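Local coordinates for protein Csc2 (Thermofilum pendens, PDB 4TXD) that probably binds CRISPR RNA as the Cas7-family backbone subunit of a type I-D interference complex, and binds a zinc ion, at residues A[63-69]-A[231-237]; A[96-100]-A[271-275]. One frame throughout, in Å; residues are numbered along the deposited sequence.

Contact 1: residues A[63-69]-A[231-237]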
ATOM      1  N   ASN A  63      -2.350  -6.779  19.618  0.51 26.96           N
ATOM      2  CA  ASN A  63      -3.368  -7.615  20.239  0.51 27.31           C
ATOM      3  C   ASN A  63      -3.616  -8.868  19.387  0.51 25.20           C
ATOM      4  O   ASN A  63      -2.749  -9.283  18.623  0.51 23.62           O
ATOM      5  CB  ASN A  63      -4.673  -6.823  20.425  0.51 31.43           C
ATOM      6  CG  ASN A  63      -5.123  -6.086  19.147  0.51 30.19           C
ATOM      7  OD1 ASN A  63      -4.692  -6.406  18.034  0.51 21.13           O
ATOM      8  ND2 ASN A  63      -6.008  -5.097  19.317  0.51 30.69           N
ATOM      9  N   TYR A  64      -4.666  -9.475  19.483  1.00 22.81           N
ATOM     10  CA  TYR A  64      -5.165 -10.475  18.543  1.00 23.53           C
ATOM     11  C   TYR A  64      -5.526  -9.813  17.220  1.00 29.14           C
ATOM     12  O   TYR A  64      -6.096  -8.774  17.235  1.00 27.28           O
ATOM     13  CB  TYR A  64      -6.386 -11.231  19.084  1.00 21.54           C
ATOM     14  CG  TYR A  64      -6.078 -12.381  19.994  1.00 27.78           C
ATOM     15  CD1 TYR A  64      -5.886 -12.192  21.344  1.00 20.44           C
ATOM     16  CD2 TYR A  64      -5.967 -13.669  19.508  1.00 22.39           C
ATOM     17  CE1 TYR A  64      -5.598 -13.236  22.170  1.00 21.36           C
ATOM     18  CE2 TYR A  64      -5.682 -14.708  20.340  1.00 21.74           C
ATOM     19  CZ  TYR A  64      -5.486 -14.481  21.672  1.00 27.95           C
ATOM     20  OH  TYR A  64      -5.194 -15.521  22.485  1.00 28.32           O
ATOM     21  N   LEU A  65      -5.191 -10.448  16.103  1.00 20.46           N
ATOM     22  CA  LEU A  65      -5.644 -10.029  14.794  1.00 21.76           C
ATOM     23  C   LEU A  65      -6.748 -10.932  14.301  1.00 29.76           C
ATOM     24  O   LEU A  65      -6.540 -12.099  14.310  1.00 26.78           O
ATOM     25  CB  LEU A  65      -4.555 -10.122  13.767  1.00 27.77           C
ATOM     26  CG  LEU A  65      -3.495  -9.079  13.676  1.00 47.24           C
ATOM     27  CD1 LEU A  65      -2.617  -9.344  12.484  1.00 29.79           C
ATOM     28  CD2 LEU A  65      -4.147  -7.720  13.599  1.00 46.50           C
ATOM     29  N   LEU A  66      -7.807 -10.477  13.846  0.61 22.28           N
ATOM     30  CA  LEU A  66      -8.875 -11.318  13.318  0.61 22.83           C
ATOM     31  C   LEU A  66      -8.839 -11.301  11.793  0.61 24.15           C
ATOM     32  O   LEU A  66      -8.908 -10.239  11.177  0.61 24.67           O
ATOM     33  CB  LEU A  66     -10.237 -10.849  13.831  0.61 24.06           C
ATOM     34  CG  LEU A  66     -10.352 -10.511  15.319  0.61 34.87           C
ATOM     35  CD1 LEU A  66     -11.774 -10.089  15.669  0.61 34.32           C
ATOM     36  CD2 LEU A  66      -9.903 -11.676  16.189  0.61 26.11           C
ATOM     37  N   LEU A  67      -8.699 -12.313  11.214  1.00 19.96           N
ATOM     38  CA  LEU A  67      -8.760 -12.591   9.789  1.00 21.64           C
ATOM     39  C   LEU A  67     -10.089 -13.231   9.378  1.00 19.76           C
ATOM     40  O   LEU A  67     -10.495 -14.173   9.944  1.00 20.86           O
ATOM     41  CB  LEU A  67      -7.616 -13.472   9.311  1.00 17.77           C
ATOM     42  CG  LEU A  67      -6.193 -12.996   9.562  1.00 25.41           C
ATOM     43  CD1 LEU A  67      -5.136 -13.995   9.145  1.00 20.32           C
ATOM     44  CD2 LEU A  67      -5.953 -11.661   8.914  1.00 26.41           C
ATOM     45  N   ARG A  68     -10.714 -12.670   8.370  1.00 22.04           N
ATOM     46  CA  ARG A  68     -11.949 -13.201   7.830  1.00 25.10           C
ATOM     47  C   ARG A  68     -11.871 -13.323   6.332  1.00 20.33           C
ATOM     48  O   ARG A  68     -11.381 -12.468   5.691  1.00 21.94           O
ATOM     49  CB  ARG A  68     -13.110 -12.296   8.148  1.00 20.42           C
ATOM     50  CG  ARG A  68     -13.342 -12.089   9.593  1.00 36.06           C
ATOM     51  CD  ARG A  68     -14.533 -11.189   9.786  1.00 44.07           C
ATOM     52  NE  ARG A  68     -15.587 -11.864  10.470  1.00 68.92           N
ATOM     53  CZ  ARG A  68     -15.866 -11.682  11.748  1.00 78.52           C
ATOM     54  NH1 ARG A  68     -16.848 -12.346  12.304  1.00 67.73           N
ATOM     55  NH2 ARG A  68     -15.160 -10.835  12.461  1.00 72.24           N
ATOM     56  N   THR A  69     -12.347 -14.431   5.805  1.00 22.69           N
ATOM     57  CA  THR A  69     -12.411 -14.588   4.352  1.00 27.04           C
ATOM     58  C   THR A  69     -13.413 -13.597   3.765  1.00 31.80           C
ATOM     59  O   THR A  69     -14.310 -13.151   4.464  1.00 24.77           O
ATOM     60  CB  THR A  69     -12.817 -16.017   3.959  1.00 27.66           C
ATOM     61  OG1 THR A  69     -13.977 -16.390   4.714  1.00 24.96           O
ATOM     62  CG2 THR A  69     -11.685 -16.985   4.268  1.00 20.50           C
ATOM     63  N   SER A 231     -12.535 -19.875   7.749  1.00 20.10           N
ATOM     64  CA  SER A 231     -13.307 -18.686   7.399  1.00 20.36           C
ATOM     65  C   SER A 231     -12.998 -17.532   8.375  1.00 19.27           C
ATOM     66  O   SER A 231     -12.998 -16.361   8.003  1.00 20.29           O
ATOM     67  CB  SER A 231     -14.799 -19.005   7.415  1.00 20.85           C
ATOM     68  OG  SER A 231     -15.139 -19.612   8.652  1.00 21.92           O
ATOM     69  N   GLU A 232     -12.706 -17.878   9.611  1.00 17.97           N
ATOM     70  CA  GLU A 232     -12.276 -16.922  10.609  1.00 21.42           C
ATOM     71  C   GLU A 232     -11.083 -17.461  11.411  1.00 20.48           C
ATOM     72  O   GLU A 232     -11.077 -18.562  11.803  1.00 23.01           O
ATOM     73  CB  GLU A 232     -13.415 -16.515  11.539  1.00 18.38           C
ATOM     74  CG  GLU A 232     -12.976 -15.590  12.627  1.00 24.63           C
ATOM     75  CD  GLU A 232     -14.108 -14.859  13.330  1.00 47.26           C
ATOM     76  OE1 GLU A 232     -15.150 -14.627  12.753  1.00 37.04           O
ATOM     77  OE2 GLU A 232     -13.927 -14.508  14.482  1.00 41.92           O
ATOM     78  N   VAL A 233     -10.083 -16.631  11.581  1.00 18.83           N
ATOM     79  CA  VAL A 233      -8.875 -16.995  12.261  1.00 19.01           C
ATOM     80  C   VAL A 233      -8.481 -15.939  13.270  1.00 16.21           C
ATOM     81  O   VAL A 233      -8.475 -14.811  12.969  1.00 19.40           O
ATOM     82  CB  VAL A 233      -7.719 -17.172  11.275  1.00 18.47           C
ATOM     83  CG1 VAL A 233      -6.449 -17.491  11.997  1.00 20.20           C
ATOM     84  CG2 VAL A 233      -8.028 -18.248  10.275  1.00 18.52           C
ATOM     85  N   HIS A 234      -8.129 -16.371  14.459  1.00 17.55           N
ATOM     86  CA  HIS A 234      -7.667 -15.463  15.476  1.00 20.40           C
ATOM     87  C   HIS A 234      -6.184 -15.630  15.683  1.00 21.10           C
ATOM     88  O   HIS A 234      -5.765 -16.597  16.223  1.00 20.09           O
ATOM     89  CB  HIS A 234      -8.411 -15.678  16.781  1.00 20.39           C
ATOM     90  CG  HIS A 234      -9.876 -15.444  16.674  1.00 27.79           C
ATOM     91  ND1 HIS A 234     -10.762 -15.757  17.671  1.00 30.07           N
ATOM     92  CD2 HIS A 234     -10.609 -14.928  15.676  1.00 27.04           C
ATOM     93  CE1 HIS A 234     -11.976 -15.434  17.289  1.00 36.74           C
ATOM     94  NE2 HIS A 234     -11.909 -14.928  16.083  1.00 27.91           N
ATOM     95  N   VAL A 235      -5.429 -14.667  15.203  1.00 19.62           N
ATOM     96  CA  VAL A 235      -3.970 -14.699  15.263  1.00 18.74           C
ATOM     97  C   VAL A 235      -3.498 -14.129  16.612  1.00 22.36           C
ATOM     98  O   VAL A 235      -3.965 -13.069  17.042  1.00 20.45           O
ATOM     99  CB  VAL A 235      -3.360 -13.895  14.104  1.00 20.23           C
ATOM    100  CG1 VAL A 235      -1.843 -13.990  14.113  1.00 20.22           C
ATOM    101  CG2 VAL A 235      -3.930 -14.391  12.762  1.00 17.86           C
ATOM    102  N   GLU A 236      -2.593 -14.838  17.280  1.00 18.63           N
ATOM    103  CA  GLU A 236      -2.221 -14.482  18.658  1.00 18.64           C
ATOM    104  C   GLU A 236      -1.271 -13.293  18.711  1.00 24.64           C
ATOM    105  O   GLU A 236      -0.486 -13.094  17.809  1.00 21.15           O
ATOM    106  CB  GLU A 236      -1.607 -15.698  19.368  1.00 21.39           C
ATOM    107  CG  GLU A 236      -2.661 -16.753  19.665  1.00 22.07           C
ATOM    108  CD  GLU A 236      -2.099 -18.051  20.154  1.00 30.23           C
ATOM    109  OE1 GLU A 236      -0.867 -18.238  20.085  1.00 34.59           O
ATOM    110  OE2 GLU A 236      -2.905 -18.879  20.619  1.00 32.84           O
ATOM    111  N   PRO A 237      -1.356 -12.492  19.788  1.00 22.73           N
ATOM    112  CA  PRO A 237      -0.492 -11.315  19.966  1.00 22.35           C
ATOM    113  C   PRO A 237       0.973 -11.692  19.795  1.00 21.57           C
ATOM    114  O   PRO A 237       1.369 -12.783  20.200  1.00 23.59           O
ATOM    115  CB  PRO A 237      -0.783 -10.874  21.401  1.00 20.57           C
ATOM    116  CG  PRO A 237      -2.205 -11.339  21.652  1.00 26.66           C
ATOM    117  CD  PRO A 237      -2.363 -12.628  20.855  1.00 21.15           C
TER
HETATM  118  O   HOH W   1      -5.373 -18.116  21.252  1.00 30.43           O
HETATM  119  O   HOH W   2     -15.397 -12.570  15.365  1.00 53.39           O
HETATM  120  O   HOH W   3     -16.564 -14.636  10.629  1.00 54.27           O

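Contact 2: residues A[96-100]-A[271-275]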
ATOM      1  N   LYS A  96      -5.961  -7.509   0.927  1.00 18.32           N
ATOM      2  CA  LYS A  96      -6.130  -6.943   2.270  1.00 21.91           C
ATOM      3  C   LYS A  96      -5.054  -5.893   2.560  1.00 16.76           C
ATOM      4  O   LYS A  96      -5.347  -4.847   3.140  1.00 18.46           O
ATOM      5  CB  LYS A  96      -6.103  -8.026   3.356  1.00 19.82           C
ATOM      6  CG  LYS A  96      -7.158  -9.093   3.163  1.00 22.22           C
ATOM      7  CD  LYS A  96      -7.267 -10.012   4.382  1.00 18.94           C
ATOM      8  CE  LYS A  96      -8.308 -11.104   4.117  1.00 18.26           C
ATOM      9  NZ  LYS A  96      -8.474 -11.984   5.292  1.00 26.13           N
ATOM     10  N   LEU A  97      -3.812  -6.189   2.174  1.00 19.52           N
ATOM     11  CA  LEU A  97      -2.715  -5.240   2.329  1.00 21.56           C
ATOM     12  C   LEU A  97      -3.004  -3.949   1.546  1.00 22.87           C
ATOM     13  O   LEU A  97      -2.820  -2.834   2.067  1.00 21.22           O
ATOM     14  CB  LEU A  97      -1.393  -5.863   1.870  1.00 16.31           C
ATOM     15  CG  LEU A  97      -0.869  -6.968   2.794  1.00 18.55           C
ATOM     16  CD1 LEU A  97       0.290  -7.674   2.149  1.00 17.77           C
ATOM     17  CD2 LEU A  97      -0.439  -6.385   4.153  1.00 22.26           C
ATOM     18  N   MET A  98      -3.473  -4.100   0.310  1.00 23.68           N
ATOM     19  CA  MET A  98      -3.906  -2.953  -0.484  1.00 24.36           C
ATOM     20  C   MET A  98      -4.955  -2.129   0.234  1.00 21.86           C
ATOM     21  O   MET A  98      -4.830  -0.909   0.336  1.00 25.03           O
ATOM     22  CB  MET A  98      -4.493  -3.397  -1.836  1.00 26.28           C
ATOM     23  CG  MET A  98      -3.482  -3.867  -2.833  1.00 33.66           C
ATOM     24  SD  MET A  98      -2.740  -2.492  -3.720  1.00 29.91           S
ATOM     25  CE  MET A  98      -4.079  -1.954  -4.745  1.00 23.90           C
ATOM     26  N   ALA A  99      -6.009  -2.796   0.684  1.00 18.59           N
ATOM     27  CA  ALA A  99      -7.137  -2.113   1.286  1.00 25.17           C
ATOM     28  C   ALA A  99      -6.685  -1.309   2.500  1.00 28.17           C
ATOM     29  O   ALA A  99      -7.034  -0.131   2.616  1.00 21.73           O
ATOM     30  CB  ALA A  99      -8.216  -3.095   1.675  1.00 21.76           C
ATOM     31  N   VAL A 100      -5.905  -1.920   3.394  1.00 24.60           N
ATOM     32  CA  VAL A 100      -5.586  -1.215   4.639  1.00 22.58           C
ATOM     33  C   VAL A 100      -4.562  -0.117   4.374  1.00 19.16           C
ATOM     34  O   VAL A 100      -4.601   0.941   5.028  1.00 20.82           O
ATOM     35  CB  VAL A 100      -5.065  -2.158   5.772  1.00 22.91           C
ATOM     36  CG1 VAL A 100      -6.127  -3.184   6.161  1.00 23.56           C
ATOM     37  CG2 VAL A 100      -3.736  -2.828   5.400  1.00 18.85           C
ATOM     38  N   ARG A 271     -13.588  -2.919   5.728  1.00 48.32           N
ATOM     39  CA  ARG A 271     -14.219  -4.110   5.181  1.00 59.39           C
ATOM     40  C   ARG A 271     -13.198  -5.090   4.627  1.00 50.16           C
ATOM     41  O   ARG A 271     -13.544  -5.949   3.823  1.00 60.12           O
ATOM     42  CB  ARG A 271     -15.219  -3.727   4.088  1.00 20.00           C
ATOM     43  CG  ARG A 271     -16.425  -2.953   4.594  1.00 20.00           C
ATOM     44  CD  ARG A 271     -17.442  -2.613   3.516  1.00 20.00           C
ATOM     45  NE  ARG A 271     -18.546  -1.811   4.037  1.00 20.00           N
ATOM     46  CZ  ARG A 271     -19.503  -1.286   3.288  1.00 20.00           C
ATOM     47  NH1 ARG A 271     -19.501  -1.477   1.975  1.00 20.00           N
ATOM     48  NH2 ARG A 271     -20.469  -0.569   3.848  1.00 20.00           N
ATOM     49  N   SER A 272     -11.947  -4.983   5.066  1.00 45.83           N
ATOM     50  CA  SER A 272     -10.856  -5.646   4.351  1.00 45.02           C
ATOM     51  C   SER A 272     -10.537  -7.061   4.812  1.00 33.21           C
ATOM     52  O   SER A 272      -9.623  -7.673   4.277  1.00 37.67           O
ATOM     53  CB  SER A 272      -9.579  -4.813   4.448  1.00 45.02           C
ATOM     54  OG  SER A 272      -9.877  -3.434   4.573  1.00 70.94           O
ATOM     55  N   GLY A 273     -11.252  -7.561   5.786  1.00 30.26           N
ATOM     56  CA  GLY A 273     -11.032  -8.903   6.254  1.00 34.63           C
ATOM     57  C   GLY A 273      -9.850  -9.109   7.194  1.00 28.53           C
ATOM     58  O   GLY A 273      -9.412 -10.194   7.427  1.00 23.49           O
ATOM     59  N   ILE A 274      -9.359  -8.017   7.728  1.00 24.15           N
ATOM     60  CA  ILE A 274      -8.385  -8.065   8.764  1.00 21.18           C
ATOM     61  C   ILE A 274      -8.710  -6.993   9.790  1.00 25.99           C
ATOM     62  O   ILE A 274      -8.858  -5.877   9.496  1.00 26.53           O
ATOM     63  CB  ILE A 274      -6.959  -7.927   8.229  1.00 22.81           C
ATOM     64  CG1 ILE A 274      -5.965  -7.969   9.369  1.00 23.00           C
ATOM     65  CG2 ILE A 274      -6.780  -6.663   7.431  1.00 28.86           C
ATOM     66  CD1 ILE A 274      -4.552  -8.030   8.910  1.00 24.98           C
ATOM     67  N   TYR A 275      -8.832  -7.399  11.007  1.00 21.88           N
ATOM     68  CA  TYR A 275      -9.179  -6.486  12.150  0.59 24.74           C
ATOM     69  C   TYR A 275      -8.429  -6.592  13.547  1.00 28.67           C
ATOM     70  O   TYR A 275      -8.011  -7.657  13.845  1.00 25.74           O
ATOM     71  CB  TYR A 275     -10.644  -6.789  12.494  0.59 28.85           C
ATOM     72  CG  TYR A 275     -11.508  -6.830  11.253  0.59 29.77           C
ATOM     73  CD1 TYR A 275     -12.017  -5.657  10.703  0.59 29.10           C
ATOM     74  CD2 TYR A 275     -11.766  -8.032  10.597  0.59 27.86           C
ATOM     75  CE1 TYR A 275     -12.779  -5.682   9.553  0.59 36.29           C
ATOM     76  CE2 TYR A 275     -12.529  -8.065   9.449  0.59 27.62           C
ATOM     77  CZ  TYR A 275     -13.031  -6.888   8.929  0.59 35.90           C
ATOM     78  OH  TYR A 275     -13.790  -6.911   7.784  0.59 39.55           O
TER

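Contact 1: residues A[63-69]-A[231-237]
Leu65 to Arg68 and Glu232 to Val235 run antiparallel, their axes 4.8 Å apart at closest and inclined at 161°, as paired strands of a small three-stranded sheet. Leu65 with Val235 and Leu67 with Val233 form the hydrogen-bonded pairs, and Thr69 N prolongs the pattern, donating to Ser231 O. Beta-branched valines, which favour extended backbone, and leucines, which give bulk, suit these places, because their side chains share one face, where Leu67 CD1 meets Val235 CG2 at 3.8 Å and Phe241 and Pro90 pack alongside. The other face carries the polar groups Arg68, Glu232 and His234, with Leu66 among them. Arg68 and Glu232 run alongside each other in the same sense, with guanidinium and carboxylate planes 61° apart. Glu232 OE1 sits over a face of the guanidinium, 2.9 Å from Arg68 NH1, so the salt bridge is a charge interaction, not a directed hydrogen bond. Two waters each donate to one carboxylate oxygen and accept only weak bonds from Arg68, at NE and NH2. Glu232 OE2 also accepts from His234 NE2 through its anti lone pair, at 2.6 Å and close to the imidazole plane. In one of its conformers Leu66 brings CD2 near the imidazole. At the far end Tyr64, with CG anti to the carbonyl carbon (chi1 -83°), lays its ring beside Glu236 and takes Pro237 CD over the centre of one face, 3.5 Å from the centroid, a CH-pi contact. A water joins Tyr64 OH to Glu236 OE2, which accepts its proton at 2.7 Å. Glu232 has bonded partners on both oxygens: the imidazole should limit the swing of its carboxylate, while the arginine probably favours the ionised form, so charge and water tie this end as hydrocarbon ties the opposite face.

Contact 2: residues A[96-100]-A[271-275]
Lys96 sets out with CG anti to its carbonyl carbon (chi1 -58°) and then runs fully extended, a shape that carries its ammonium group from the first turn of helix 94-115 past Ser272 to Gly273. In this Cas7-family protein, built around an RRM-like domain, the contact packs the helix against the turn that leads into strand 274-275, an outer strand of the small sheet. Lys96 NZ donates to Gly273 O at 2.9 Å, approaching from above the carbonyl plane, 45° out of it. Lysine suits the place: its long aliphatic stem can lie against the turn while its end collects several oxygens, for NZ also binds Arg68 O and Asn76 OD1. Three acceptors therefore surround a buried ammonium group, which probably helps to offset the cost of burying its charge. On the way the stem skirts the preceding carbonyl, with Lys96 CG 3.1 Å from Ser272 O. Gly273 adopts positive phi (79°) close beside Lys96 CE, a place that suits a residue without a side chain. One helical turn further on, two small residues meet: Ala99 CB lies 3.5 Å from Ser272 CB, and a bare methyl lets the turn come this near. Ser272 OG, beside Ala99 CB, is satisfied by Gly269 O within its own loop. Val100 and Ile274 supply the oily part, together with Leu268 of strand 267-268, which touches both. Ile274 has CG1 anti to its backbone N, leaving CG2 as the branch that reaches the helix. The two branched side chains cross at about a right angle, with Val100 CG1 resting 3.8 Å from Ile274 CG2.

In the fold
After strand 52-61 of the large sheet the chain forms strand 65-68, the middle of the three-stranded sheet, then two more strands of the large sheet, 77-82 and 85-92, before helix 94-115. Contact 1 closes a loop of 161 residues when strand 232-235 returns to one edge of strand 65-68; contact 2 closes another of 170 when 271-275 reaches the helix. The segments alternate along the chain, so the two loops cross. Strand 274-275 joins the contacts by pairing with the other edge of strand 65-68, where Leu66 N lies 2.8 Å from Tyr275 O, a probable hydrogen bond. Together they tie the small sheet to the helix, away from the zinc site.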